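Local coordinates for protein Pab-dependent poly(a)-specific ribonuclease subunit PAN2 (Neurospora crassa, PDB 4CZV) that is the N-terminal WD-repeat domain of the catalytic subunit of a deadenylase that probably shortens mRNA poly(A) tails in the cytoplasm, at residues A[75-80]-A[115-120]. Residues are numbered along the deposited sequence; the frame is centred on the assembly and turned at random.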
ATOM      1  N   LEU A  75       8.873  -0.766   9.209  1.00 20.20           N
ATOM      2  CA  LEU A  75       7.816   0.224   9.086  1.00 20.02           C
ATOM      3  C   LEU A  75       6.718  -0.407   8.233  1.00 19.99           C
ATOM      4  O   LEU A  75       6.971  -0.842   7.112  1.00 20.21           O
ATOM      5  CB  LEU A  75       8.343   1.517   8.465  1.00 19.77           C
ATOM      6  CG  LEU A  75       7.508   2.781   8.689  1.00 19.42           C
ATOM      7  CD1 LEU A  75       8.390   4.008   8.529  1.00 19.14           C
ATOM      8  CD2 LEU A  75       6.331   2.846   7.714  1.00 18.80           C
ATOM      9  N   ARG A  76       5.506  -0.468   8.773  1.00 19.18           N
ATOM     10  CA  ARG A  76       4.439  -1.258   8.168  1.00 19.23           C
ATOM     11  C   ARG A  76       3.616  -0.493   7.124  1.00 18.29           C
ATOM     12  O   ARG A  76       3.263  -1.043   6.081  1.00 17.74           O
ATOM     13  CB  ARG A  76       3.510  -1.794   9.261  1.00 20.25           C
ATOM     14  CG  ARG A  76       4.207  -2.688  10.291  1.00 21.96           C
ATOM     15  CD  ARG A  76       4.860  -3.889   9.628  1.00 22.68           C
ATOM     16  NE  ARG A  76       5.317  -4.868  10.610  1.00 23.94           N
ATOM     17  CZ  ARG A  76       5.888  -6.026  10.297  1.00 24.86           C
ATOM     18  NH1 ARG A  76       6.068  -6.357   9.027  1.00 24.82           N
ATOM     19  NH2 ARG A  76       6.281  -6.856  11.257  1.00 25.26           N
ATOM     20  N   GLN A  77       3.321   0.772   7.397  1.00 17.91           N
ATOM     21  CA  GLN A  77       2.433   1.534   6.530  1.00 17.45           C
ATOM     22  C   GLN A  77       2.504   3.027   6.822  1.00 16.87           C
ATOM     23  O   GLN A  77       2.807   3.426   7.944  1.00 17.44           O
ATOM     24  CB  GLN A  77       0.993   1.040   6.698  1.00 17.71           C
ATOM     25  CG  GLN A  77       0.064   1.441   5.570  1.00 17.51           C
ATOM     26  CD  GLN A  77      -1.386   1.135   5.879  1.00 17.58           C
ATOM     27  OE1 GLN A  77      -1.693   0.160   6.560  1.00 17.62           O
ATOM     28  NE2 GLN A  77      -2.287   1.982   5.389  1.00 16.56           N
ATOM     29  N   PHE A  78       2.230   3.842   5.808  1.00 15.91           N
ATOM     30  CA  PHE A  78       2.017   5.276   6.000  1.00 15.90           C
ATOM     31  C   PHE A  78       0.533   5.631   5.815  1.00 15.74           C
ATOM     32  O   PHE A  78      -0.183   4.950   5.084  1.00 14.51           O
ATOM     33  CB  PHE A  78       2.847   6.107   5.010  1.00 16.48           C
ATOM     34  CG  PHE A  78       4.329   5.837   5.052  1.00 16.12           C
ATOM     35  CD1 PHE A  78       5.128   6.417   6.025  1.00 16.16           C
ATOM     36  CD2 PHE A  78       4.926   5.041   4.090  1.00 15.98           C
ATOM     37  CE1 PHE A  78       6.493   6.186   6.054  1.00 16.52           C
ATOM     38  CE2 PHE A  78       6.293   4.803   4.112  1.00 16.38           C
ATOM     39  CZ  PHE A  78       7.077   5.377   5.094  1.00 16.88           C
ATOM     40  N   LEU A  79       0.089   6.696   6.486  1.00 16.82           N
ATOM     41  CA  LEU A  79      -1.168   7.371   6.170  1.00 16.99           C
ATOM     42  C   LEU A  79      -0.936   8.878   6.279  1.00 17.82           C
ATOM     43  O   LEU A  79      -0.106   9.329   7.078  1.00 17.69           O
ATOM     44  CB  LEU A  79      -2.308   6.930   7.096  1.00 17.16           C
ATOM     45  CG  LEU A  79      -2.965   5.568   6.830  1.00 17.91           C
ATOM     46  CD1 LEU A  79      -4.102   5.326   7.815  1.00 18.15           C
ATOM     47  CD2 LEU A  79      -3.470   5.473   5.403  1.00 17.02           C
ATOM     48  N   PHE A  80      -1.665   9.652   5.478  1.00 17.85           N
ATOM     49  CA  PHE A  80      -1.408  11.086   5.366  1.00 18.66           C
ATOM     50  C   PHE A  80      -2.627  11.939   5.674  1.00 19.84           C
ATOM     51  O   PHE A  80      -3.723  11.695   5.168  1.00 18.62           O
ATOM     52  CB  PHE A  80      -0.886  11.410   3.964  1.00 19.24           C
ATOM     53  CG  PHE A  80       0.284  10.563   3.556  1.00 18.87           C
ATOM     54  CD1 PHE A  80       1.559  10.879   3.984  1.00 18.75           C
ATOM     55  CD2 PHE A  80       0.103   9.436   2.767  1.00 18.51           C
ATOM     56  CE1 PHE A  80       2.638  10.095   3.624  1.00 19.26           C
ATOM     57  CE2 PHE A  80       1.180   8.649   2.403  1.00 18.59           C
ATOM     58  CZ  PHE A  80       2.448   8.977   2.833  1.00 18.79           C
ATOM     59  N   ARG A 115      -0.139  -4.681  11.509  1.00 20.75           N
ATOM     60  CA  ARG A 115       0.295  -4.821  10.121  1.00 20.68           C
ATOM     61  C   ARG A 115      -0.352  -3.795   9.195  1.00 19.11           C
ATOM     62  O   ARG A 115       0.191  -3.486   8.132  1.00 18.85           O
ATOM     63  CB  ARG A 115      -0.005  -6.237   9.603  1.00 22.17           C
ATOM     64  CG  ARG A 115       0.810  -7.346  10.272  1.00 24.10           C
ATOM     65  CD  ARG A 115       2.300  -7.077  10.149  1.00 24.35           C
ATOM     66  NE  ARG A 115       3.103  -8.133  10.749  1.00 25.50           N
ATOM     67  CZ  ARG A 115       3.659  -9.133  10.069  1.00 25.52           C
ATOM     68  NH1 ARG A 115       3.495  -9.216   8.756  1.00 25.67           N
ATOM     69  NH2 ARG A 115       4.378 -10.047  10.703  1.00 26.24           N
ATOM     70  N   ALA A 116      -1.510  -3.275   9.588  1.00 18.64           N
ATOM     71  CA  ALA A 116      -2.258  -2.380   8.706  1.00 18.97           C
ATOM     72  C   ALA A 116      -3.086  -1.352   9.466  1.00 18.19           C
ATOM     73  O   ALA A 116      -3.456  -1.552  10.621  1.00 19.12           O
ATOM     74  CB  ALA A 116      -3.162  -3.188   7.783  1.00 20.43           C
ATOM     75  N   MET A 117      -3.372  -0.244   8.797  1.00 17.88           N
ATOM     76  CA  MET A 117      -4.265   0.763   9.344  1.00 18.02           C
ATOM     77  C   MET A 117      -5.020   1.455   8.230  1.00 17.73           C
ATOM     78  O   MET A 117      -4.559   1.497   7.090  1.00 17.15           O
ATOM     79  CB  MET A 117      -3.500   1.794  10.177  1.00 17.99           C
ATOM     80  CG  MET A 117      -2.483   2.606   9.393  1.00 17.35           C
ATOM     81  SD  MET A 117      -1.606   3.791  10.446  1.00 17.29           S
ATOM     82  CE  MET A 117      -0.379   4.418   9.309  1.00 12.67           C
ATOM     83  N   SER A 118      -6.190   1.989   8.562  1.00 18.54           N
ATOM     84  CA  SER A 118      -6.983   2.749   7.604  1.00 18.73           C
ATOM     85  C   SER A 118      -7.796   3.816   8.316  1.00 20.00           C
ATOM     86  O   SER A 118      -7.966   3.771   9.533  1.00 20.88           O
ATOM     87  CB  SER A 118      -7.922   1.830   6.823  1.00 18.32           C
ATOM     88  OG  SER A 118      -9.012   1.421   7.634  1.00 18.43           O
ATOM     89  N   PHE A 119      -8.310   4.770   7.552  1.00 20.35           N
ATOM     90  CA  PHE A 119      -9.266   5.722   8.089  1.00 21.42           C
ATOM     91  C   PHE A 119     -10.604   5.016   8.315  1.00 21.23           C
ATOM     92  O   PHE A 119     -10.758   3.842   7.975  1.00 20.50           O
ATOM     93  CB  PHE A 119      -9.413   6.919   7.149  1.00 21.90           C
ATOM     94  CG  PHE A 119      -8.139   7.702   6.977  1.00 21.87           C
ATOM     95  CD1 PHE A 119      -7.599   8.409   8.041  1.00 22.04           C
ATOM     96  CD2 PHE A 119      -7.475   7.718   5.762  1.00 21.31           C
ATOM     97  CE1 PHE A 119      -6.421   9.123   7.895  1.00 22.26           C
ATOM     98  CE2 PHE A 119      -6.300   8.431   5.609  1.00 21.28           C
ATOM     99  CZ  PHE A 119      -5.771   9.132   6.675  1.00 21.80           C
ATOM    100  N   THR A 120     -11.563   5.714   8.914  1.00 22.44           N
ATOM    101  CA  THR A 120     -12.852   5.099   9.205  1.00 23.34           C
ATOM    102  C   THR A 120     -13.991   5.966   8.674  1.00 24.74           C
ATOM    103  O   THR A 120     -13.935   6.453   7.547  1.00 24.73           O
ATOM    104  CB  THR A 120     -13.037   4.855  10.724  1.00 24.04           C
ATOM    105  OG1 THR A 120     -13.187   6.104  11.406  1.00 24.81           O
ATOM    106  CG2 THR A 120     -11.842   4.096  11.306  1.00 23.93           C
TER
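Gln77 grips the backbone of Met117 at both its amide and its carbonyl. Its CG lies anti to the backbone N (chi1 -162°) and the chain runs on extended, which carries the carboxamide across to strand 115-119. There Gln77 OE1 accepts Met117 N at 2.8 Å in a fairly straight bond, while Gln77 NE2 gives a more bent one to Met117 O at 2.9 Å. With an alanine here instead of Gln77, Met117 N and Met117 O would probably lose these side-chain partners.

Leu79 can be followed outward from its backbone. CB touches Met117 CE and Phe119 CZ; CG lies against Met117 CE and CG. Of the two methyls, Leu79 CD1 meets Met117 CG at 3.5 Å, touches Ser118 CA and sits above the centre of one face of the Phe119 ring, and Leu79 CD2 approaches Phe119 CE2 at 4.1 Å.

Beside Gln77, the Arg76 guanidinium lies flat on that of Arg115, centres 3.8 Å apart and planes at 12°. Arg76 NE hydrogen-bonds Ser90 OG, which helps fix the group; Asp113, salt-bridged to Arg115 NE and weakly paired at long range with Arg76 NH2, probably offsets the like charges.

The two strands are the innermost of neighbouring beta-propeller blades, in predicted WD repeats 2 and 3; their axes here come within 7.4 Å at 12°. With no backbone-to-backbone hydrogen bond between the segments, side chains join the blades: one carboxamide, apolar packing and a guanidinium stack.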